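Local coordinates for protein reducing end xylose-releasing exo-oligoxylanase (Bacillus halodurans, PDB 1WU4) that hydrolyses beta-1,4-linked xylooligosaccharides of three or more units with inversion of anomeric configuration, releasing xylose from the reducing end, at residues A[289-294]-A[325-330]; A[238-243]-A[293-298]; A[67-72]-A[97-102]; A[110-115]-A[120-125]; A[184-189]-A[245-250]. The protein carries 1 engineered substitution. One frame throughout, in Å; residues are numbered along the deposited sequence.

Interaction 1 (A[289-294]-A[325-330]); sequences NKIQAF and ATNAMG
Asn327 is the residue of segment 325-330 that meets helix 282-295, using both its side chain and its backbone carbonyl to face Ile291 and Gln292. The contact joins two helices of the (alpha/alpha)6 barrel. Just before it, Thr326 turns its hydroxyl back to Leu323 O within helix 320-329. At Asn327 the amide group is swung anti to the carbonyl carbon (chi1 -77°), which lays OD1 against the CG2 methyl of Ile291 at 3.4 Å; the side chains pass at a slant, and this approach is packing. The backbone carbonyl does the polar work: Asn327 O accepts a hydrogen bond from Gln292 NE2 at 3.0 Å. The bond is bent, with 146° at the hydrogen, and the donor stands above the carbonyl plane, although the oxygen lies almost exactly in the plane of the glutamine amide. Gln292 reaches across because its chain is stretched out beyond CG (chi2 -171°). Farther on, Ala328 and Met329 point away, Ala328 packing on Phe347 and Leu372, Met329 on helices 265-278 and 358-372. Beyond Gly330, Ser331 OG is a second hydrogen-bonding partner of Gln292 NE2. Two bonds on one buried nitrogen fix the rotation of the glutamine amide, and they give a main-chain oxygen of helix 320-329 a side-chain donor from its neighbour.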
# COMPACT_ATOMS: atom_id res chain seq x y z
N ASN A 289 -18.34 -5.80 3.80
CA ASN A 289 -19.66 -5.48 4.35
C ASN A 289 -19.57 -5.38 5.87
O ASN A 289 -20.24 -4.54 6.47
CB ASN A 289 -20.70 -6.54 3.96
CG ASN A 289 -21.08 -6.45 2.50
OD1 ASN A 289 -20.81 -5.46 1.82
ND2 ASN A 289 -21.74 -7.49 2.00
N LYS A 290 -18.75 -6.23 6.49
CA LYS A 290 -18.59 -6.20 7.95
C LYS A 290 -17.96 -4.89 8.41
O LYS A 290 -18.46 -4.25 9.35
CB LYS A 290 -17.71 -7.37 8.41
CG LYS A 290 -18.32 -8.75 8.26
CD LYS A 290 -17.34 -9.82 8.70
CE LYS A 290 -17.86 -11.21 8.35
NZ LYS A 290 -16.86 -12.27 8.68
N ILE A 291 -16.87 -4.49 7.77
CA ILE A 291 -16.19 -3.25 8.13
C ILE A 291 -17.11 -2.05 7.94
O ILE A 291 -17.24 -1.20 8.82
CB ILE A 291 -14.92 -3.03 7.30
CG1 ILE A 291 -13.92 -4.16 7.53
CG2 ILE A 291 -14.29 -1.69 7.68
CD1 ILE A 291 -12.66 -4.04 6.68
N GLN A 292 -17.75 -1.98 6.77
CA GLN A 292 -18.63 -0.86 6.49
C GLN A 292 -19.83 -0.86 7.44
O GLN A 292 -20.27 0.20 7.89
CB GLN A 292 -19.06 -0.89 5.02
CG GLN A 292 -17.88 -0.71 4.07
CD GLN A 292 -18.29 -0.52 2.61
OE1 GLN A 292 -19.40 -0.89 2.21
NE2 GLN A 292 -17.40 0.05 1.82
N ALA A 293 -20.35 -2.04 7.76
CA ALA A 293 -21.48 -2.11 8.69
C ALA A 293 -21.05 -1.56 10.05
O ALA A 293 -21.80 -0.85 10.71
CB ALA A 293 -21.95 -3.56 8.83
N PHE A 294 -19.82 -1.88 10.45
CA PHE A 294 -19.31 -1.41 11.73
C PHE A 294 -19.25 0.11 11.81
O PHE A 294 -19.54 0.70 12.85
CB PHE A 294 -17.91 -1.98 11.98
CG PHE A 294 -17.32 -1.55 13.29
CD1 PHE A 294 -17.77 -2.11 14.48
CD2 PHE A 294 -16.35 -0.55 13.35
CE1 PHE A 294 -17.26 -1.69 15.71
CE2 PHE A 294 -15.83 -0.12 14.57
CZ PHE A 294 -16.29 -0.69 15.75
N ALA A 325 -11.09 6.99 3.26
CA ALA A 325 -10.60 6.62 1.94
C ALA A 325 -10.46 5.12 1.75
O ALA A 325 -10.86 4.58 0.72
CB ALA A 325 -9.26 7.30 1.68
N THR A 326 -9.90 4.44 2.75
CA THR A 326 -9.72 3.00 2.63
C THR A 326 -11.04 2.24 2.65
O THR A 326 -11.21 1.28 1.90
CB THR A 326 -8.78 2.44 3.72
OG1 THR A 326 -9.32 2.70 5.02
CG2 THR A 326 -7.39 3.06 3.60
N ASN A 327 -11.97 2.67 3.49
CA ASN A 327 -13.27 2.00 3.55
C ASN A 327 -13.99 2.16 2.21
O ASN A 327 -14.68 1.25 1.75
CB ASN A 327 -14.13 2.56 4.68
CG ASN A 327 -13.72 2.04 6.04
OD1 ASN A 327 -12.97 1.07 6.14
ND2 ASN A 327 -14.23 2.68 7.09
N ALA A 328 -13.83 3.33 1.58
CA ALA A 328 -14.46 3.58 0.29
C ALA A 328 -13.80 2.71 -0.78
O ALA A 328 -14.49 2.12 -1.62
CB ALA A 328 -14.34 5.05 -0.07
N MET A 329 -12.47 2.63 -0.77
CA MET A 329 -11.75 1.82 -1.74
C MET A 329 -12.17 0.36 -1.59
O MET A 329 -12.21 -0.40 -2.56
CB MET A 329 -10.24 1.97 -1.54
CG MET A 329 -9.38 1.23 -2.56
SD MET A 329 -7.74 1.96 -2.62
CE MET A 329 -6.79 0.59 -3.31
N GLY A 330 -12.50 -0.03 -0.36
CA GLY A 330 -12.94 -1.38 -0.10
C GLY A 330 -14.19 -1.75 -0.86
O GLY A 330 -14.44 -2.93 -1.12

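Interaction 2 (A[238-243]-A[293-298]); sequences TGLAPE and AFFADK
Thr238, in the loop between helix 216-233 and strand 245-246, lays its CG2 methyl 4.0 Å from Phe294 CD1, on helix 282-295. Its OG1 is occupied elsewhere: it accepts from Leu240 N at 3.1 Å, forming an ST turn, and is also hydrogen-bonded to Ile308 O. Gly239 sits in that turn at a positive phi. The turn presents Leu240, whose two methyls divide the work. CD1 lies over one face of the Phe294 ring, 4.1 Å from its centroid and 21° off the normal, a CH-pi contact displaced toward the rim. CD2 reaches Phe295 CE2 at 4.0 Å, at a slant to that ring. Phe294 holds its ring toward the loop because CG is anti to the backbone N (chi1 -179°), and Phe294 CD2 in turn rests over the centre of the Phe295 ring. Farther along the loop, Glu243 OE2 is hydrogen-bonded to the backbone N of Asp263, probably the proton acceptor of catalysis. Across the Phe294 ring from Leu240 CD1 stands Lys298 NZ, in a cation-pi contact, and the same ammonium bonds Phe294 O at 2.7 Å. A methyl on one face and a cation on the other therefore clamp this phenyl ring, so that an otherwise apolar loop-to-helix contact ends at a charged group.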
# COMPACT_ATOMS: atom_id res chain seq x y z
N THR A 238 -16.76 -7.88 13.23
CA THR A 238 -16.51 -6.50 12.81
C THR A 238 -15.70 -6.37 11.53
O THR A 238 -15.76 -5.35 10.85
CB THR A 238 -15.74 -5.74 13.88
OG1 THR A 238 -14.43 -6.30 13.99
CG2 THR A 238 -16.45 -5.83 15.22
N GLY A 239 -14.91 -7.40 11.23
CA GLY A 239 -14.07 -7.37 10.04
C GLY A 239 -12.79 -6.59 10.28
O GLY A 239 -11.96 -6.48 9.38
N LEU A 240 -12.61 -6.06 11.49
CA LEU A 240 -11.43 -5.27 11.81
C LEU A 240 -10.18 -6.11 12.03
O LEU A 240 -10.21 -7.12 12.72
CB LEU A 240 -11.70 -4.42 13.07
CG LEU A 240 -12.93 -3.51 13.04
CD1 LEU A 240 -13.02 -2.78 14.37
CD2 LEU A 240 -12.85 -2.53 11.89
N ALA A 241 -9.07 -5.67 11.45
CA ALA A 241 -7.79 -6.36 11.58
C ALA A 241 -6.84 -5.55 12.45
O ALA A 241 -6.87 -4.32 12.43
CB ALA A 241 -7.17 -6.59 10.20
N PRO A 242 -5.99 -6.23 13.23
CA PRO A 242 -5.02 -5.56 14.10
C PRO A 242 -3.86 -5.03 13.27
O PRO A 242 -3.66 -5.46 12.13
CB PRO A 242 -4.58 -6.67 15.05
CG PRO A 242 -4.60 -7.88 14.14
CD PRO A 242 -5.90 -7.70 13.39
N GLU A 243 -3.10 -4.09 13.82
CA GLU A 243 -1.96 -3.55 13.10
C GLU A 243 -0.88 -4.62 12.95
O GLU A 243 -0.35 -4.83 11.85
CB GLU A 243 -1.42 -2.32 13.82
CG GLU A 243 -2.36 -1.14 13.74
CD GLU A 243 -1.77 0.12 14.35
OE1 GLU A 243 -1.63 0.17 15.59
OE2 GLU A 243 -1.44 1.04 13.58
N ALA A 293 -20.35 -2.04 7.76
CA ALA A 293 -21.48 -2.11 8.69
C ALA A 293 -21.05 -1.56 10.05
O ALA A 293 -21.80 -0.85 10.71
CB ALA A 293 -21.95 -3.56 8.83
N PHE A 294 -19.82 -1.88 10.45
CA PHE A 294 -19.31 -1.41 11.73
C PHE A 294 -19.25 0.11 11.81
O PHE A 294 -19.54 0.70 12.85
CB PHE A 294 -17.91 -1.98 11.98
CG PHE A 294 -17.32 -1.55 13.29
CD1 PHE A 294 -17.77 -2.11 14.48
CD2 PHE A 294 -16.35 -0.55 13.35
CE1 PHE A 294 -17.26 -1.69 15.71
CE2 PHE A 294 -15.83 -0.12 14.57
CZ PHE A 294 -16.29 -0.69 15.75
N PHE A 295 -18.88 0.75 10.70
CA PHE A 295 -18.77 2.20 10.68
C PHE A 295 -20.03 2.94 10.21
O PHE A 295 -20.07 4.17 10.26
CB PHE A 295 -17.57 2.61 9.82
CG PHE A 295 -16.25 2.37 10.48
CD1 PHE A 295 -15.86 3.16 11.56
CD2 PHE A 295 -15.42 1.33 10.07
CE1 PHE A 295 -14.65 2.92 12.22
CE2 PHE A 295 -14.21 1.08 10.72
CZ PHE A 295 -13.83 1.88 11.80
N ALA A 296 -21.05 2.19 9.81
CA ALA A 296 -22.29 2.78 9.31
C ALA A 296 -22.96 3.77 10.27
O ALA A 296 -23.53 4.77 9.83
CB ALA A 296 -23.27 1.67 8.94
N ASP A 297 -22.90 3.48 11.56
CA ASP A 297 -23.53 4.34 12.56
C ASP A 297 -22.52 5.18 13.33
O ASP A 297 -22.82 5.66 14.42
CB ASP A 297 -24.35 3.49 13.53
CG ASP A 297 -23.48 2.66 14.46
OD1 ASP A 297 -22.44 2.13 14.00
OD2 ASP A 297 -23.84 2.53 15.65
N LYS A 298 -21.33 5.36 12.77
CA LYS A 298 -20.29 6.14 13.43
C LYS A 298 -19.88 7.36 12.62
O LYS A 298 -19.70 7.28 11.41
CB LYS A 298 -19.07 5.25 13.70
CG LYS A 298 -19.36 4.09 14.64
CD LYS A 298 -18.15 3.20 14.85
CE LYS A 298 -18.45 2.13 15.89
NZ LYS A 298 -19.63 1.30 15.52

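Interaction 3 (A[67-72]-A[97-102]); sequences VRTEGM and KNMYMT
Met99 reaches from the end of helix 85-99 to the strand-to-helix junction at Val67, Arg68 and Thr69, where helix 69-81 of the (alpha/alpha)6 barrel begins. Its CB already heads toward that junction. CG is anti to the carbonyl carbon (chi1 -48°), and the chain runs on extended through CG before bending at the thioether. SD is the first atom to touch: it lies 3.8 Å from Met72 CG, one turn into helix 69-81, and 4.0 Å from Thr69 CG2. The bend about the CG-SD bond (chi3 101°) then turns CE into the angle between the short strand and the helix. There the methyl approaches Thr69 CG2 at 3.7 Å and, from a crossing direction, Val67 CG1 at 4.1 Å. Thr69 keeps OG1 between its backbone N and carbonyl carbon, a rotamer that leaves CG2 for the methionine. CE also lies against the main chain, close to Arg68 C at the N-cap position and to Thr69 N. One flexible thioether thus fills the corner by apolar packing. Glu70, which follows Thr69, is probably the proton donor, so this corner lies next to the likely active site; its carboxylate meets Arg266 and Tyr359, while Arg68 forms a salt bridge with Asp66. Main-chain bonds from Thr69 to Trp112 and from Met99 to Ala111 bring both segments to the same neighbouring loop. At the tip of the methionine, CE stops 3.4 Å from Val67 O.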
# COMPACT_ATOMS: atom_id res chain seq x y z
N VAL A 67 11.61 11.05 5.71
CA VAL A 67 11.28 10.42 4.44
C VAL A 67 11.27 8.92 4.70
O VAL A 67 12.27 8.37 5.17
CB VAL A 67 12.34 10.77 3.37
CG1 VAL A 67 12.01 10.09 2.06
CG2 VAL A 67 12.43 12.28 3.19
N ARG A 68 10.15 8.27 4.41
CA ARG A 68 10.03 6.84 4.66
C ARG A 68 9.89 6.02 3.40
O ARG A 68 9.37 6.49 2.39
CB ARG A 68 8.83 6.61 5.59
CG ARG A 68 8.94 7.43 6.86
CD ARG A 68 7.83 7.18 7.85
NE ARG A 68 8.12 7.88 9.10
CZ ARG A 68 7.49 7.68 10.25
NH1 ARG A 68 6.50 6.80 10.32
NH2 ARG A 68 7.85 8.36 11.33
N THR A 69 10.37 4.78 3.45
CA THR A 69 10.28 3.92 2.27
C THR A 69 8.82 3.68 1.91
O THR A 69 8.49 3.47 0.74
CB THR A 69 11.01 2.57 2.48
OG1 THR A 69 10.60 1.96 3.71
CG2 THR A 69 12.52 2.80 2.52
N GLU A 70 7.93 3.73 2.90
CA GLU A 70 6.50 3.58 2.65
C GLU A 70 6.07 4.69 1.69
O GLU A 70 5.42 4.43 0.67
CB GLU A 70 5.73 3.72 3.97
CG GLU A 70 4.22 3.89 3.82
CD GLU A 70 3.58 4.45 5.08
OE1 GLU A 70 3.97 5.57 5.49
OE2 GLU A 70 2.70 3.79 5.65
N GLY A 71 6.45 5.93 2.01
CA GLY A 71 6.09 7.06 1.18
C GLY A 71 6.79 7.11 -0.17
O GLY A 71 6.18 7.47 -1.18
N MET A 72 8.07 6.77 -0.19
CA MET A 72 8.81 6.78 -1.44
C MET A 72 8.26 5.72 -2.39
O MET A 72 8.08 5.98 -3.57
CB MET A 72 10.30 6.55 -1.17
CG MET A 72 10.95 7.67 -0.36
SD MET A 72 10.86 9.28 -1.19
CE MET A 72 12.52 9.37 -1.90
N LYS A 97 20.07 6.48 -3.67
CA LYS A 97 21.19 7.26 -3.17
C LYS A 97 21.28 7.34 -1.65
O LYS A 97 22.35 7.17 -1.07
CB LYS A 97 21.11 8.67 -3.75
CG LYS A 97 22.29 9.57 -3.41
CD LYS A 97 22.08 10.98 -3.94
CE LYS A 97 21.81 10.99 -5.44
NZ LYS A 97 22.93 10.39 -6.23
N ASN A 98 20.14 7.57 -1.00
CA ASN A 98 20.11 7.73 0.45
C ASN A 98 19.54 6.61 1.31
O ASN A 98 19.87 6.51 2.49
CB ASN A 98 19.35 9.02 0.78
CG ASN A 98 19.92 10.24 0.10
OD1 ASN A 98 19.21 10.99 -0.57
ND2 ASN A 98 21.22 10.45 0.26
N MET A 99 18.68 5.77 0.74
CA MET A 99 18.06 4.72 1.53
C MET A 99 18.61 3.32 1.35
O MET A 99 18.63 2.53 2.30
CB MET A 99 16.54 4.74 1.28
CG MET A 99 15.94 6.14 1.36
SD MET A 99 14.15 6.21 1.14
CE MET A 99 13.62 6.35 2.84
N TYR A 100 19.06 2.99 0.14
CA TYR A 100 19.60 1.65 -0.11
C TYR A 100 20.81 1.38 0.78
O TYR A 100 21.73 2.20 0.85
CB TYR A 100 19.99 1.49 -1.57
CG TYR A 100 20.50 0.10 -1.88
CD1 TYR A 100 19.62 -0.99 -1.92
CD2 TYR A 100 21.85 -0.14 -2.11
CE1 TYR A 100 20.09 -2.28 -2.16
CE2 TYR A 100 22.33 -1.42 -2.35
CZ TYR A 100 21.44 -2.49 -2.38
OH TYR A 100 21.91 -3.75 -2.62
N MET A 101 20.80 0.24 1.45
CA MET A 101 21.89 -0.12 2.35
C MET A 101 22.89 -1.11 1.75
O MET A 101 22.52 -2.18 1.28
CB MET A 101 21.32 -0.70 3.64
CG MET A 101 20.48 0.28 4.43
SD MET A 101 19.86 -0.39 5.99
CE MET A 101 18.44 -1.33 5.42
N THR A 102 24.16 -0.73 1.79
CA THR A 102 25.22 -1.58 1.28
C THR A 102 25.96 -2.28 2.42
O THR A 102 26.74 -3.20 2.18
CB THR A 102 26.26 -0.77 0.48
OG1 THR A 102 26.79 0.26 1.32
CG2 THR A 102 25.62 -0.15 -0.75

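Interaction 4 (A[110-115]-A[120-125]); sequences FAWSCQ and KNSWGP
Asn121 and Ser113 lie at the heart of a hairpin-like turn in which strand 113-114 and the returning chain share a single beta bridge, between Cys114 and Lys120. Asn121 N donates to Ser113 O at 2.8 Å, and farther along Trp112 N donates to Gly124 O at 2.9 Å. The Asn121 side chain adds a fork: ND2 reaches Ser113 OG and Gln115 OE1, both at 3.0 Å and both near its amide plane. The bond to the serine is nearly straight (166°), whereas at the glutamine the donor stands above the carbonyl plane, the two amides being turned 66° apart. Gln115 brings OE1 back to Asn121 ND2 by a bend at chi2 (-58°). With an alanine here that acceptor is gone, and the Asn121 amide, kept by Ser113 alone, would probably turn more freely. The indole of Trp112 places CD1 3.1 Å from Gly124 O, which lies at the ring edge, while Ser113 CB covers one face. Ser122 OG accepts from Gly124 N in an ST turn, which shapes the chain beside that edge; Ser122 N and O are buried without a polar partner. Farther out, Asp66 also bonds Ser113 OG, Asn98 O takes Lys120 NZ, and main-chain bonds from Cys114 to Val67 and from Trp112 to Thr69 anchor this stretch of chain, with the Trp112 side chain about 7 Å from that of Glu70, the probable proton donor. On the other side of the strand Cys114 SG rests 3.8 Å from Lys120 CA.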
# COMPACT_ATOMS: atom_id res chain seq x y z
N PHE A 110 16.22 -1.34 2.10
CA PHE A 110 16.20 0.12 2.18
C PHE A 110 15.89 0.63 3.59
O PHE A 110 14.92 0.20 4.21
CB PHE A 110 15.17 0.67 1.20
CG PHE A 110 15.46 0.33 -0.24
CD1 PHE A 110 16.13 1.24 -1.06
CD2 PHE A 110 15.10 -0.90 -0.77
CE1 PHE A 110 16.45 0.92 -2.38
CE2 PHE A 110 15.42 -1.23 -2.09
CZ PHE A 110 16.09 -0.32 -2.89
N ALA A 111 16.73 1.54 4.09
CA ALA A 111 16.52 2.11 5.42
C ALA A 111 15.11 2.70 5.43
O ALA A 111 14.78 3.52 4.58
CB ALA A 111 17.56 3.19 5.70
N TRP A 112 14.30 2.30 6.41
CA TRP A 112 12.91 2.74 6.44
C TRP A 112 12.64 4.22 6.64
O TRP A 112 11.65 4.75 6.14
CB TRP A 112 12.11 1.93 7.47
CG TRP A 112 12.19 2.44 8.88
CD1 TRP A 112 13.18 2.19 9.79
CD2 TRP A 112 11.25 3.30 9.53
NE1 TRP A 112 12.89 2.83 10.98
CE2 TRP A 112 11.72 3.52 10.84
CE3 TRP A 112 10.04 3.89 9.13
CZ2 TRP A 112 11.02 4.32 11.76
CZ3 TRP A 112 9.35 4.69 10.04
CH2 TRP A 112 9.85 4.89 11.34
N SER A 113 13.53 4.89 7.38
CA SER A 113 13.36 6.31 7.66
C SER A 113 14.66 7.10 7.51
O SER A 113 15.69 6.72 8.06
CB SER A 113 12.83 6.50 9.08
OG SER A 113 12.83 7.87 9.45
N CYS A 114 14.59 8.18 6.74
CA CYS A 114 15.73 9.05 6.51
C CYS A 114 15.32 10.49 6.77
O CYS A 114 14.14 10.83 6.70
CB CYS A 114 16.22 8.96 5.07
SG CYS A 114 17.10 7.45 4.65
N GLN A 115 16.30 11.34 7.06
CA GLN A 115 16.03 12.75 7.27
C GLN A 115 15.94 13.36 5.88
O GLN A 115 16.40 12.76 4.90
CB GLN A 115 17.16 13.41 8.07
CG GLN A 115 17.16 13.04 9.54
CD GLN A 115 15.87 13.42 10.24
OE1 GLN A 115 14.83 12.78 10.04
NE2 GLN A 115 15.92 14.46 11.06
N LYS A 120 20.36 8.49 7.19
CA LYS A 120 19.52 7.38 7.64
C LYS A 120 19.27 7.47 9.14
O LYS A 120 20.20 7.67 9.92
CB LYS A 120 20.20 6.04 7.32
CG LYS A 120 20.42 5.78 5.83
CD LYS A 120 21.12 4.45 5.60
CE LYS A 120 21.36 4.20 4.12
NZ LYS A 120 22.24 5.24 3.50
N ASN A 121 18.00 7.34 9.54
CA ASN A 121 17.64 7.39 10.95
C ASN A 121 17.68 5.99 11.55
O ASN A 121 17.61 5.81 12.76
CB ASN A 121 16.22 7.95 11.13
CG ASN A 121 16.13 9.42 10.78
OD1 ASN A 121 16.97 10.22 11.19
ND2 ASN A 121 15.09 9.78 10.03
N SER A 122 17.80 4.99 10.67
CA SER A 122 17.82 3.60 11.08
C SER A 122 18.39 2.76 9.94
O SER A 122 18.41 3.21 8.80
CB SER A 122 16.38 3.15 11.39
OG SER A 122 16.29 1.75 11.56
N TRP A 123 18.87 1.56 10.26
CA TRP A 123 19.39 0.66 9.24
C TRP A 123 18.43 -0.52 9.12
O TRP A 123 18.78 -1.56 8.57
CB TRP A 123 20.80 0.19 9.59
CG TRP A 123 21.88 1.14 9.12
CD1 TRP A 123 21.76 2.48 8.91
CD2 TRP A 123 23.25 0.81 8.86
NE1 TRP A 123 22.97 3.01 8.54
CE2 TRP A 123 23.90 2.01 8.50
CE3 TRP A 123 23.99 -0.38 8.90
CZ2 TRP A 123 25.27 2.05 8.18
CZ3 TRP A 123 25.34 -0.34 8.58
CH2 TRP A 123 25.97 0.87 8.23
N GLY A 124 17.23 -0.34 9.65
CA GLY A 124 16.22 -1.39 9.56
C GLY A 124 15.24 -1.03 8.46
O GLY A 124 14.91 0.15 8.29
N PRO A 125 14.75 -2.01 7.70
CA PRO A 125 13.80 -1.78 6.61
C PRO A 125 12.34 -2.01 7.00
O PRO A 125 12.05 -2.50 8.09
CB PRO A 125 14.25 -2.78 5.56
CG PRO A 125 14.58 -3.97 6.42
CD PRO A 125 15.33 -3.36 7.60

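Interaction 5 (A[184-189]-A[245-250]); sequences LIKFIP and AYYDGT
Tyr247 packs against Leu184 with its ring and against Lys186 with its hydroxyl, and all the contact across the two segments is made by these two groups. The apolar part is Leu184 CD1 against Tyr247 CD1 at 3.9 Å, the two side chains running antiparallel, with the methyl oblique to the ring. At the far end of the ring, Tyr247 OH comes 3.5 Å from Lys186 CG, the extended lysine crossing it at a slant. The polar ends find other partners: Tyr247 OH is hydrogen-bonded to Glu192 OE1, and Lys186 NZ donates to Pro189 O at 3.1 Å and also bonds Pro176 O. An alanine at Lys186 removes the ammonium and the methylenes that touch the hydroxyl, which would probably leave both proline carbonyls without this donor and open a gap beside Tyr247 OH. The 246-249 type I turn carries Tyr247, and the next residues are tied by Asp248 OD1, which takes both Thr250 N, in an Asx turn at 2.8 Å, and Thr250 OG1 at 2.7 Å. Behind the contact Leu184 leans on Ala225 and Tyr229 of helix 216-233, while the weakly bonded strand 245-246 runs antiparallel to strand 193-194.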
# COMPACT_ATOMS: atom_id res chain seq x y z
N LEU A 184 4.52 -16.19 4.42
CA LEU A 184 3.92 -14.93 4.86
C LEU A 184 4.95 -13.82 5.01
O LEU A 184 6.05 -14.05 5.52
CB LEU A 184 3.22 -15.12 6.21
CG LEU A 184 2.09 -16.15 6.29
CD1 LEU A 184 1.61 -16.24 7.73
CD2 LEU A 184 0.94 -15.76 5.37
N ILE A 185 4.59 -12.62 4.57
CA ILE A 185 5.49 -11.48 4.69
C ILE A 185 5.61 -11.18 6.19
O ILE A 185 4.65 -11.38 6.95
CB ILE A 185 4.93 -10.24 3.93
CG1 ILE A 185 5.98 -9.12 3.91
CG2 ILE A 185 3.63 -9.75 4.57
CD1 ILE A 185 5.58 -7.94 3.05
N LYS A 186 6.78 -10.71 6.61
CA LYS A 186 7.03 -10.41 8.02
C LYS A 186 6.90 -8.92 8.30
O LYS A 186 6.95 -8.10 7.38
CB LYS A 186 8.44 -10.82 8.42
CG LYS A 186 8.85 -12.25 8.10
CD LYS A 186 10.34 -12.39 8.41
CE LYS A 186 10.88 -13.77 8.11
NZ LYS A 186 12.36 -13.77 8.35
N PHE A 187 6.75 -8.57 9.58
CA PHE A 187 6.68 -7.16 9.97
C PHE A 187 8.04 -6.54 9.65
O PHE A 187 8.12 -5.45 9.09
CB PHE A 187 6.36 -7.02 11.46
CG PHE A 187 6.60 -5.65 11.99
CD1 PHE A 187 5.98 -4.55 11.41
CD2 PHE A 187 7.51 -5.44 13.02
CE1 PHE A 187 6.26 -3.26 11.85
CE2 PHE A 187 7.79 -4.16 13.47
CZ PHE A 187 7.17 -3.07 12.88
N ILE A 188 9.10 -7.23 10.06
CA ILE A 188 10.48 -6.82 9.76
C ILE A 188 11.27 -8.12 9.62
O ILE A 188 10.84 -9.17 10.11
CB ILE A 188 11.11 -5.89 10.84
CG1 ILE A 188 11.03 -6.51 12.23
CG2 ILE A 188 10.44 -4.53 10.80
CD1 ILE A 188 11.68 -5.64 13.30
N PRO A 189 12.42 -8.09 8.93
CA PRO A 189 13.24 -9.28 8.72
C PRO A 189 13.62 -10.16 9.91
O PRO A 189 13.63 -11.38 9.79
CB PRO A 189 14.47 -8.73 8.01
CG PRO A 189 13.94 -7.55 7.27
CD PRO A 189 13.04 -6.91 8.30
N ALA A 245 0.10 -8.78 13.89
CA ALA A 245 -0.53 -10.04 14.25
C ALA A 245 0.49 -11.16 14.16
O ALA A 245 1.42 -11.11 13.35
CB ALA A 245 -1.70 -10.34 13.31
N TYR A 246 0.34 -12.17 15.01
CA TYR A 246 1.24 -13.31 14.99
C TYR A 246 0.89 -14.13 13.76
O TYR A 246 -0.12 -13.87 13.10
CB TYR A 246 1.03 -14.15 16.25
CG TYR A 246 1.40 -13.42 17.53
CD1 TYR A 246 2.72 -13.06 17.79
CD2 TYR A 246 0.42 -13.09 18.47
CE1 TYR A 246 3.06 -12.39 18.96
CE2 TYR A 246 0.75 -12.41 19.64
CZ TYR A 246 2.07 -12.06 19.88
OH TYR A 246 2.41 -11.41 21.04
N TYR A 247 1.72 -15.11 13.43
CA TYR A 247 1.42 -15.94 12.27
C TYR A 247 0.12 -16.71 12.50
O TYR A 247 -0.55 -17.08 11.54
CB TYR A 247 2.55 -16.94 11.99
CG TYR A 247 3.86 -16.31 11.55
CD1 TYR A 247 3.88 -15.22 10.68
CD2 TYR A 247 5.07 -16.84 11.97
CE1 TYR A 247 5.09 -14.67 10.24
CE2 TYR A 247 6.28 -16.31 11.53
CZ TYR A 247 6.29 -15.23 10.67
OH TYR A 247 7.49 -14.71 10.24
N ASP A 248 -0.23 -16.94 13.77
CA ASP A 248 -1.46 -17.67 14.06
C ASP A 248 -2.70 -16.83 13.83
O ASP A 248 -3.82 -17.30 14.01
CB ASP A 248 -1.45 -18.24 15.50
CG ASP A 248 -1.42 -17.16 16.57
OD1 ASP A 248 -2.02 -16.09 16.37
OD2 ASP A 248 -0.81 -17.39 17.64
N GLY A 249 -2.49 -15.57 13.43
CA GLY A 249 -3.61 -14.69 13.13
C GLY A 249 -4.07 -13.76 14.23
O GLY A 249 -4.72 -12.74 13.93
N THR A 250 -3.76 -14.07 15.48
CA THR A 250 -4.19 -13.23 16.58
C THR A 250 -3.33 -11.97 16.72
O THR A 250 -2.18 -11.94 16.28
CB THR A 250 -4.22 -14.01 17.92
OG1 THR A 250 -2.90 -14.42 18.27
CG2 THR A 250 -5.12 -15.24 17.79

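From the N terminus, interaction 3 closes the helical hairpin formed by helices 69-81 and 85-99, and interaction 4 then closes a tight turn of four residues. The two touch where Val67 N meets Cys114 O, since strands 67-68 and 113-114 are paired. Interaction 5 closes a loop of 55 residues and meets interaction 4 through Pro125 and Pro189. Interaction 2 crosses it, because 238-243 falls between 184-189 and 245-250 while 293-298 lies beyond. Interaction 1 starts on the helix where interaction 2 ends, sharing Ala293 and Phe294, and carries the connection to helix 320-329. Interactions 1 and 3 lie on opposite sides of the chain's centre, about 31 Å apart between centres.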